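Local structure of DUF1904 domain-containing protein (Sebaldella termitidis, 4M1A) at residues Pro2-Arg7 and Phe36-Val41; Val60-Arg65 and Ile91-Leu96. The protein is of unknown function but forms a trimer of alpha/beta subunits, and its DUF1904 family belongs to the MIF (tautomerase-like) clan. All coordinates share one frame; numbering follows the deposited sequence.

Contact 1 of 2, residues Pro2-Arg7 and Phe36-Val41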
ATOM      1  N   PRO A   2      10.841   7.524   8.682  1.00 26.46           N
ATOM      2  CA  PRO A   2       9.433   7.230   8.399  1.00 23.87           C
ATOM      3  C   PRO A   2       8.979   7.605   6.995  1.00 18.42           C
ATOM      4  O   PRO A   2       9.502   8.526   6.386  1.00 19.43           O
ATOM      5  CB  PRO A   2       8.655   8.066   9.435  1.00 22.39           C
ATOM      6  CG  PRO A   2       9.673   8.225  10.543  1.00 24.82           C
ATOM      7  CD  PRO A   2      10.934   8.466   9.814  1.00 27.84           C
ATOM      8  N   HIS A   3       7.987   6.889   6.543  1.00 17.01           N
ATOM      9  CA  HIS A   3       7.436   7.068   5.197  1.00 16.65           C
ATOM     10  C   HIS A   3       5.981   7.432   5.251  1.00 16.51           C
ATOM     11  O   HIS A   3       5.166   6.652   5.749  1.00 20.74           O
ATOM     12  CB  HIS A   3       7.627   5.793   4.365  1.00 17.36           C
ATOM     13  CG  HIS A   3       9.026   5.319   4.369  1.00 19.11           C
ATOM     14  ND1 HIS A   3      10.041   5.972   3.684  1.00 20.74           N
ATOM     15  CD2 HIS A   3       9.609   4.302   5.032  1.00 20.27           C
ATOM     16  CE1 HIS A   3      11.183   5.368   3.934  1.00 22.74           C
ATOM     17  NE2 HIS A   3      10.945   4.342   4.742  1.00 22.30           N
ATOM     18  N   ILE A   4       5.642   8.641   4.797  1.00 15.77           N
ATOM     19  CA  ILE A   4       4.282   9.149   4.930  1.00 14.09           C
ATOM     20  C   ILE A   4       3.695   9.090   3.515  1.00 14.70           C
ATOM     21  O   ILE A   4       4.344   9.592   2.530  1.00 16.77           O
ATOM     22  CB  ILE A   4       4.286  10.648   5.345  1.00 16.15           C
ATOM     23  CG1 ILE A   4       4.914  10.935   6.734  1.00 21.22           C
ATOM     24  CG2 ILE A   4       2.903  11.213   5.407  1.00 18.46           C
ATOM     25  CD1 ILE A   4       5.406   9.903   7.568  1.00 23.83           C
ATOM     26  N   ARG A   5       2.471   8.544   3.376  1.00 14.17           N
ATOM     27  CA  ARG A   5       1.772   8.508   2.133  1.00 15.71           C
ATOM     28  C   ARG A   5       0.421   9.079   2.228  1.00 14.97           C
ATOM     29  O   ARG A   5      -0.323   8.745   3.150  1.00 15.75           O
ATOM     30  CB  ARG A   5       1.602   7.054   1.641  1.00 17.70           C
ATOM     31  CG  ARG A   5       2.933   6.390   1.500  1.00 19.29           C
ATOM     32  CD  ARG A   5       2.736   4.915   1.265  1.00 25.66           C
ATOM     33  NE  ARG A   5       4.045   4.274   1.131  1.00 27.70           N
ATOM     34  CZ  ARG A   5       4.244   2.955   1.098  1.00 26.77           C
ATOM     35  NH1 ARG A   5       3.219   2.099   1.155  1.00 24.76           N
ATOM     36  NH2 ARG A   5       5.477   2.536   0.945  1.00 27.47           N
ATOM     37  N   VAL A   6       0.074   9.915   1.253  1.00 14.60           N
ATOM     38  CA  VAL A   6      -1.202  10.601   1.267  1.00 13.48           C
ATOM     39  C   VAL A   6      -1.980  10.254   0.010  1.00 16.19           C
ATOM     40  O   VAL A   6      -1.475  10.387  -1.104  1.00 16.32           O
ATOM     41  CB  VAL A   6      -1.031  12.162   1.357  1.00 15.44           C
ATOM     42  CG1 VAL A   6      -2.386  12.800   1.470  1.00 16.87           C
ATOM     43  CG2 VAL A   6      -0.207  12.603   2.578  1.00 16.97           C
ATOM     44  N   ARG A   7      -3.239   9.891   0.197  1.00 13.82           N
ATOM     45  CA  ARG A   7      -4.163   9.681  -0.889  1.00 16.27           C
ATOM     46  C   ARG A   7      -5.423  10.423  -0.639  1.00 18.82           C
ATOM     47  O   ARG A   7      -5.714  10.842   0.497  1.00 18.97           O
ATOM     48  CB  ARG A   7      -4.532   8.210  -1.044  1.00 17.65           C
ATOM     49  CG  ARG A   7      -5.262   7.567   0.096  1.00 19.00           C
ATOM     50  CD  ARG A   7      -5.356   6.047  -0.094  1.00 23.83           C
ATOM     51  NE  ARG A   7      -4.061   5.461   0.192  1.00 22.02           N
ATOM     52  CZ  ARG A   7      -3.579   4.434  -0.450  1.00 22.11           C
ATOM     53  NH1 ARG A   7      -4.345   3.890  -1.375  1.00 21.24           N
ATOM     54  NH2 ARG A   7      -2.334   3.968  -0.214  1.00 20.42           N
ATOM     55  N   PHE A  36      12.603  11.293   6.879  1.00 21.09           N
ATOM     56  CA  PHE A  36      11.203  11.281   6.439  1.00 19.18           C
ATOM     57  C   PHE A  36      11.112  11.331   4.956  1.00 20.51           C
ATOM     58  O   PHE A  36      11.839  12.133   4.316  1.00 19.42           O
ATOM     59  CB  PHE A  36      10.405  12.472   7.086  1.00 17.98           C
ATOM     60  CG  PHE A  36      10.191  12.302   8.538  1.00 17.73           C
ATOM     61  CD1 PHE A  36      11.216  12.639   9.463  1.00 19.72           C
ATOM     62  CD2 PHE A  36       9.046  11.731   9.013  1.00 18.81           C
ATOM     63  CE1 PHE A  36      11.002  12.433  10.835  1.00 20.77           C
ATOM     64  CE2 PHE A  36       8.865  11.507  10.353  1.00 19.87           C
ATOM     65  CZ  PHE A  36       9.852  11.875  11.281  1.00 22.35           C
ATOM     66  N   THR A  37      10.203  10.507   4.347  1.00 16.49           N
ATOM     67  CA  THR A  37       9.789  10.673   2.969  1.00 17.13           C
ATOM     68  C   THR A  37       8.264  10.916   2.955  1.00 15.38           C
ATOM     69  O   THR A  37       7.537  10.530   3.894  1.00 16.57           O
ATOM     70  CB  THR A  37      10.131   9.415   2.087  1.00 20.18           C
ATOM     71  OG1 THR A  37       9.347   8.326   2.556  1.00 20.10           O
ATOM     72  CG2 THR A  37      11.580   9.041   2.129  1.00 21.47           C
ATOM     73  N   PHE A  38       7.809  11.589   1.913  1.00 14.32           N
ATOM     74  CA  PHE A  38       6.415  11.942   1.718  1.00 15.10           C
ATOM     75  C   PHE A  38       6.041  11.636   0.287  1.00 15.20           C
ATOM     76  O   PHE A  38       6.780  12.055  -0.665  1.00 16.16           O
ATOM     77  CB  PHE A  38       6.188  13.415   1.990  1.00 15.95           C
ATOM     78  CG  PHE A  38       6.711  13.874   3.306  1.00 15.25           C
ATOM     79  CD1 PHE A  38       5.914  13.803   4.453  1.00 16.26           C
ATOM     80  CD2 PHE A  38       8.013  14.341   3.405  1.00 17.24           C
ATOM     81  CE1 PHE A  38       6.429  14.211   5.692  1.00 19.13           C
ATOM     82  CE2 PHE A  38       8.502  14.762   4.623  1.00 18.93           C
ATOM     83  CZ  PHE A  38       7.705  14.661   5.761  1.00 16.87           C
ATOM     84  N   GLU A  39       4.886  11.010   0.125  1.00 15.48           N
ATOM     85  CA  GLU A  39       4.350  10.740  -1.223  1.00 17.06           C
ATOM     86  C   GLU A  39       2.919  11.111  -1.363  1.00 17.04           C
ATOM     87  O   GLU A  39       2.103  10.889  -0.450  1.00 19.23           O
ATOM     88  CB  GLU A  39       4.385   9.250  -1.470  1.00 18.04           C
ATOM     89  CG  GLU A  39       5.709   8.684  -1.511  1.00 21.51           C
ATOM     90  CD  GLU A  39       5.637   7.153  -1.469  1.00 23.54           C
ATOM     91  OE1 GLU A  39       5.217   6.569  -2.522  1.00 23.34           O
ATOM     92  OE2 GLU A  39       6.013   6.565  -0.407  1.00 21.03           O
ATOM     93  N   TYR A  40       2.570  11.606  -2.522  1.00 16.82           N
ATOM     94  CA  TYR A  40       1.229  11.567  -3.057  1.00 15.99           C
ATOM     95  C   TYR A  40       1.060  10.192  -3.739  1.00 15.10           C
ATOM     96  O   TYR A  40       1.923   9.808  -4.542  1.00 17.40           O
ATOM     97  CB  TYR A  40       1.084  12.677  -4.119  1.00 17.21           C
ATOM     98  CG  TYR A  40      -0.086  12.529  -5.042  1.00 15.24           C
ATOM     99  CD1 TYR A  40      -1.314  13.024  -4.705  1.00 16.89           C
ATOM    100  CD2 TYR A  40       0.030  11.911  -6.290  1.00 18.40           C
ATOM    101  CE1 TYR A  40      -2.391  12.896  -5.556  1.00 17.93           C
ATOM    102  CE2 TYR A  40      -1.076  11.771  -7.144  1.00 16.98           C
ATOM    103  CZ  TYR A  40      -2.241  12.327  -6.811  1.00 19.29           C
ATOM    104  OH  TYR A  40      -3.347  12.235  -7.641  1.00 22.73           O
ATOM    105  N   VAL A  41      -0.015   9.496  -3.442  1.00 15.68           N
ATOM    106  CA  VAL A  41      -0.320   8.194  -4.063  1.00 15.65           C
ATOM    107  C   VAL A  41      -1.495   8.405  -5.037  1.00 15.13           C
ATOM    108  O   VAL A  41      -2.511   8.942  -4.639  1.00 16.77           O
ATOM    109  CB  VAL A  41      -0.709   7.107  -3.029  1.00 18.73           C
ATOM    110  CG1 VAL A  41      -0.819   5.792  -3.770  1.00 20.43           C
ATOM    111  CG2 VAL A  41       0.381   7.060  -1.949  1.00 20.93           C
TER
HETATM  112  O   HOH W   1       6.779   8.081   1.660  1.00 20.02           O
HETATM  113  O   HOH W   2       7.442   4.792   0.856  1.00 31.93           O
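Strands 3-7 and 37-41 run parallel, with His3 across from Thr37 and Val6 across from Tyr40. Their axes come within 4.7 Å, and backbone bonds from Thr37 N to Pro2 O through to Val41 N to Val6 O join them. Pro2 follows a cis peptide bond. Its CD sits over the centre of the Phe36 ring, 3.7 Å from the centroid, a CH-pi contact. On the sheet face with His3, Arg5, Thr37 and Glu39, the contacts are mainly polar. His3 ND1 donates to Thr37 OG1 in the plane of the imidazole (2.7 Å). With chi1 at 66°, Thr37 OG1 lies where the imidazole N-H can reach it. Water 1 bridges OG1, Ile4 O and Glu39 OE2. Arg5 and Glu39 lie side by side, their flat ends 75° apart, and the salt bridge from Arg5 NE to Glu39 OE2 is weak and long (3.4 Å). Their stronger partners are on the second subunit: Glu59 for Arg5 NH1 and Thr43 for Glu39 OE1, which also forms a salt bridge to Arg7 of that chain. On the other face, Ile4 CB packs on Phe38 CD1 at 3.7 Å, and helix 21-29 covers Phe38. This is a parallel pair of the beta-alpha-beta type, connected by helices 11-17 and 21-29. Strand 37-47 carries the sheet into the second subunit, giving a trimer with sheets joined across subunits, as in the MIF superfamily.

Contact 2 of 2, residues Val60-Arg65 and Ile91-Leu96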
ATOM      1  N   VAL A  60       1.387   6.203   7.765  1.00 14.51           N
ATOM      2  CA  VAL A  60       2.696   6.485   8.302  1.00 15.87           C
ATOM      3  C   VAL A  60       3.361   5.122   8.510  1.00 16.46           C
ATOM      4  O   VAL A  60       2.940   4.344   9.389  1.00 19.06           O
ATOM      5  CB  VAL A  60       2.592   7.201   9.646  1.00 16.32           C
ATOM      6  CG1 VAL A  60       3.951   7.401  10.254  1.00 16.77           C
ATOM      7  CG2 VAL A  60       1.893   8.564   9.432  1.00 18.28           C
ATOM      8  N   LEU A  61       4.391   4.862   7.750  1.00 15.60           N
ATOM      9  CA  LEU A  61       5.212   3.638   7.924  1.00 17.01           C
ATOM     10  C   LEU A  61       6.429   3.988   8.719  1.00 18.27           C
ATOM     11  O   LEU A  61       7.274   4.796   8.289  1.00 18.87           O
ATOM     12  CB  LEU A  61       5.612   3.050   6.556  1.00 19.75           C
ATOM     13  CG  LEU A  61       4.550   2.412   5.687  1.00 26.11           C
ATOM     14  CD1 LEU A  61       3.579   3.428   5.122  1.00 32.22           C
ATOM     15  CD2 LEU A  61       5.221   1.633   4.536  1.00 32.49           C
ATOM     16  N   TRP A  62       6.574   3.383   9.919  1.00 19.15           N
ATOM     17  CA  TRP A  62       7.686   3.726  10.779  1.00 20.53           C
ATOM     18  C   TRP A  62       8.014   2.611  11.760  1.00 21.55           C
ATOM     19  O   TRP A  62       7.208   1.655  11.927  1.00 22.64           O
ATOM     20  CB  TRP A  62       7.406   5.011  11.558  1.00 21.11           C
ATOM     21  CG  TRP A  62       6.302   4.984  12.577  1.00 19.95           C
ATOM     22  CD1 TRP A  62       5.434   3.977  12.891  1.00 20.34           C
ATOM     23  CD2 TRP A  62       6.054   6.023  13.505  1.00 21.89           C
ATOM     24  NE1 TRP A  62       4.631   4.369  13.965  1.00 21.44           N
ATOM     25  CE2 TRP A  62       4.992   5.631  14.325  1.00 21.68           C
ATOM     26  CE3 TRP A  62       6.618   7.317  13.662  1.00 24.19           C
ATOM     27  CZ2 TRP A  62       4.485   6.473  15.360  1.00 25.43           C
ATOM     28  CZ3 TRP A  62       6.147   8.105  14.693  1.00 27.82           C
ATOM     29  CH2 TRP A  62       5.077   7.701  15.491  1.00 26.14           C
ATOM     30  N   PHE A  63       9.170   2.748  12.391  1.00 24.87           N
ATOM     31  CA  PHE A  63       9.490   1.964  13.602  1.00 26.83           C
ATOM     32  C   PHE A  63       8.628   2.581  14.731  1.00 28.35           C
ATOM     33  O   PHE A  63       8.688   3.772  14.995  1.00 26.68           O
ATOM     34  CB  PHE A  63      11.001   1.917  13.895  1.00 28.78           C
ATOM     35  CG  PHE A  63      11.791   1.276  12.777  1.00 30.38           C
ATOM     36  CD1 PHE A  63      11.571  -0.021  12.443  1.00 39.30           C
ATOM     37  CD2 PHE A  63      12.729   1.978  12.062  1.00 35.33           C
ATOM     38  CE1 PHE A  63      12.263  -0.599  11.377  1.00 40.56           C
ATOM     39  CE2 PHE A  63      13.448   1.391  11.030  1.00 39.05           C
ATOM     40  CZ  PHE A  63      13.188   0.109  10.665  1.00 37.32           C
ATOM     41  N   ASP A  64       7.810   1.756  15.346  1.00 28.51           N
ATOM     42  CA  ASP A  64       6.752   2.287  16.178  1.00 35.45           C
ATOM     43  C   ASP A  64       7.323   3.025  17.353  1.00 39.40           C
ATOM     44  O   ASP A  64       8.397   2.706  17.831  1.00 32.08           O
ATOM     45  CB  ASP A  64       5.838   1.200  16.715  1.00 44.70           C
ATOM     46  CG  ASP A  64       4.510   1.754  17.277  1.00 47.67           C
ATOM     47  OD1 ASP A  64       4.011   2.871  16.863  1.00 51.43           O
ATOM     48  OD2 ASP A  64       3.970   1.007  18.115  1.00 59.25           O
ATOM     49  N   ARG A  65       6.595   4.036  17.758  1.00 39.93           N
ATOM     50  CA  ARG A  65       6.926   4.847  18.908  1.00 46.77           C
ATOM     51  C   ARG A  65       5.698   4.843  19.773  1.00 37.91           C
ATOM     52  O   ARG A  65       4.669   4.280  19.407  1.00 51.22           O
ATOM     53  CB  ARG A  65       7.267   6.244  18.454  1.00 44.11           C
ATOM     54  CG  ARG A  65       8.718   6.401  18.082  1.00 47.30           C
ATOM     55  CD  ARG A  65       8.798   7.204  16.843  1.00 49.09           C
ATOM     56  NE  ARG A  65      10.172   7.447  16.422  1.00 50.37           N
ATOM     57  CZ  ARG A  65      10.720   7.072  15.268  1.00 49.15           C
ATOM     58  NH1 ARG A  65      10.077   6.320  14.378  1.00 49.98           N
ATOM     59  NH2 ARG A  65      11.969   7.422  15.034  1.00 53.65           N
ATOM     60  N   ILE A  91      -5.892   8.583   9.461  1.00 17.54           N
ATOM     61  CA  ILE A  91      -4.482   8.321   9.610  1.00 16.55           C
ATOM     62  C   ILE A  91      -4.240   6.937  10.174  1.00 18.10           C
ATOM     63  O   ILE A  91      -4.884   6.567  11.196  1.00 17.88           O
ATOM     64  CB  ILE A  91      -3.795   9.331  10.503  1.00 17.61           C
ATOM     65  CG1 ILE A  91      -4.118  10.732  10.044  1.00 22.05           C
ATOM     66  CG2 ILE A  91      -2.289   9.165  10.412  1.00 19.13           C
ATOM     67  CD1 ILE A  91      -3.757  11.749  11.073  1.00 21.86           C
ATOM     68  N   VAL A  92      -3.427   6.125   9.486  1.00 16.58           N
ATOM     69  CA  VAL A  92      -3.098   4.827   9.978  1.00 19.49           C
ATOM     70  C   VAL A  92      -1.608   4.720  10.177  1.00 18.31           C
ATOM     71  O   VAL A  92      -0.850   5.031   9.261  1.00 20.74           O
ATOM     72  CB  VAL A  92      -3.605   3.753   8.992  1.00 24.57           C
ATOM     73  CG1 VAL A  92      -3.470   2.397   9.654  1.00 28.19           C
ATOM     74  CG2 VAL A  92      -5.080   4.037   8.694  1.00 31.50           C
ATOM     75  N   PHE A  93      -1.168   4.248  11.338  1.00 18.19           N
ATOM     76  CA  PHE A  93       0.238   4.002  11.576  1.00 15.51           C
ATOM     77  C   PHE A  93       0.536   2.495  11.345  1.00 19.19           C
ATOM     78  O   PHE A  93      -0.175   1.644  11.888  1.00 20.50           O
ATOM     79  CB  PHE A  93       0.628   4.394  12.973  1.00 17.87           C
ATOM     80  CG  PHE A  93       0.596   5.927  13.176  1.00 16.09           C
ATOM     81  CD1 PHE A  93      -0.577   6.568  13.414  1.00 19.52           C
ATOM     82  CD2 PHE A  93       1.744   6.648  13.065  1.00 18.07           C
ATOM     83  CE1 PHE A  93      -0.615   7.963  13.564  1.00 20.55           C
ATOM     84  CE2 PHE A  93       1.718   8.048  13.218  1.00 19.38           C
ATOM     85  CZ  PHE A  93       0.543   8.671  13.419  1.00 18.52           C
ATOM     86  N   ASN A  94       1.602   2.219  10.599  1.00 18.73           N
ATOM     87  CA  ASN A  94       2.015   0.820  10.221  1.00 22.46           C
ATOM     88  C   ASN A  94       3.423   0.584  10.757  1.00 20.99           C
ATOM     89  O   ASN A  94       4.371   1.189  10.312  1.00 21.79           O
ATOM     90  CB  ASN A  94       1.967   0.637   8.708  1.00 26.76           C
ATOM     91  CG  ASN A  94       0.529   0.727   8.143  1.00 34.79           C
ATOM     92  OD1 ASN A  94       0.201   1.595   7.318  1.00 43.79           O
ATOM     93  ND2 ASN A  94      -0.363  -0.099   8.687  1.00 39.01           N
ATOM     94  N   PRO A  95       3.564  -0.266  11.769  1.00 24.19           N
ATOM     95  CA  PRO A  95       4.843  -0.509  12.435  1.00 25.71           C
ATOM     96  C   PRO A  95       5.674  -1.412  11.512  1.00 29.07           C
ATOM     97  O   PRO A  95       5.159  -2.382  10.986  1.00 34.52           O
ATOM     98  CB  PRO A  95       4.476  -1.218  13.751  1.00 31.04           C
ATOM     99  CG  PRO A  95       3.040  -1.593  13.641  1.00 34.67           C
ATOM    100  CD  PRO A  95       2.452  -1.042  12.344  1.00 29.91           C
ATOM    101  N   LEU A  96       6.897  -1.027  11.308  1.00 25.87           N
ATOM    102  CA  LEU A  96       7.847  -1.764  10.503  1.00 31.57           C
ATOM    103  C   LEU A  96       8.588  -2.652  11.446  1.00 27.42           C
ATOM    104  O   LEU A  96       8.805  -2.309  12.564  1.00 30.99           O
ATOM    105  CB  LEU A  96       8.866  -0.826   9.883  1.00 33.35           C
ATOM    106  CG  LEU A  96       8.310   0.148   8.857  1.00 37.88           C
ATOM    107  CD1 LEU A  96       9.385   1.197   8.638  1.00 43.52           C
ATOM    108  CD2 LEU A  96       7.897  -0.537   7.590  1.00 42.32           C
TER
HETATM  109  O   HOH W   3       8.088  -0.962  14.819  1.00 34.04           O
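Over one face of the Trp62 indole lie Phe93 CD2, 3.4 Å above its plane, and Val60 CG1; over the opposite face lies the backbone N of Arg65. Asn94 O is at the indole edge. Leu96 CD1 lies over one face of the Phe63 ring. The Trp62 and Phe93 rings are oblique, their planes 40° apart, nearest at Trp62 CZ2 and Phe93 CD2 (3.6 Å). With Trp62 CG between its backbone N and carbonyl carbon (chi1 66°), the six-membered ring reaches Phe93. Val60 lies alongside Phe93, its CB 3.6 Å from Phe93 CD2. Helix 67-82 packs on the sheet face with Val60, Trp62 and Phe93, through Phe77 and Ile73. Leu96 CB meets Phe63 CE1 at 3.7 Å, the side chains crossing at about a right angle. Water 3 links Asp64 N to Leu96 O. Asp64 OD1 forms a salt bridge to Arg70. The backbones are parallel: Asn94 N donates to Val60 O and Leu96 N to Trp62 O (2.8 Å), the latter from above the carbonyl plane. Ile91 and Val92 extend the sheet by pairing antiparallel with a strand of the third subunit. Strands 56-62 and 89-95 are the parallel pair of a beta-alpha-beta unit with helix 67-82.

From the N terminus, the chain forms strand 3-7, passes through helices 11-17 and 21-29, and returns as strand 37-47. Contact 1 closes that loop. The chain then continues to strand 56-62, runs through helix 67-82 and comes back as strand 89-95, where contact 2 closes the second loop. The loops follow in series and neither nest nor cross. Strands 3-7 and 56-62 are antiparallel neighbours, so the two parallel pairs sit side by side in one mixed sheet, their centres about 12 Å apart. A probable hydrogen bond from Leu61 N to His3 O (2.8 Å) joins them, and Pro2 CB packs against Trp62 CB.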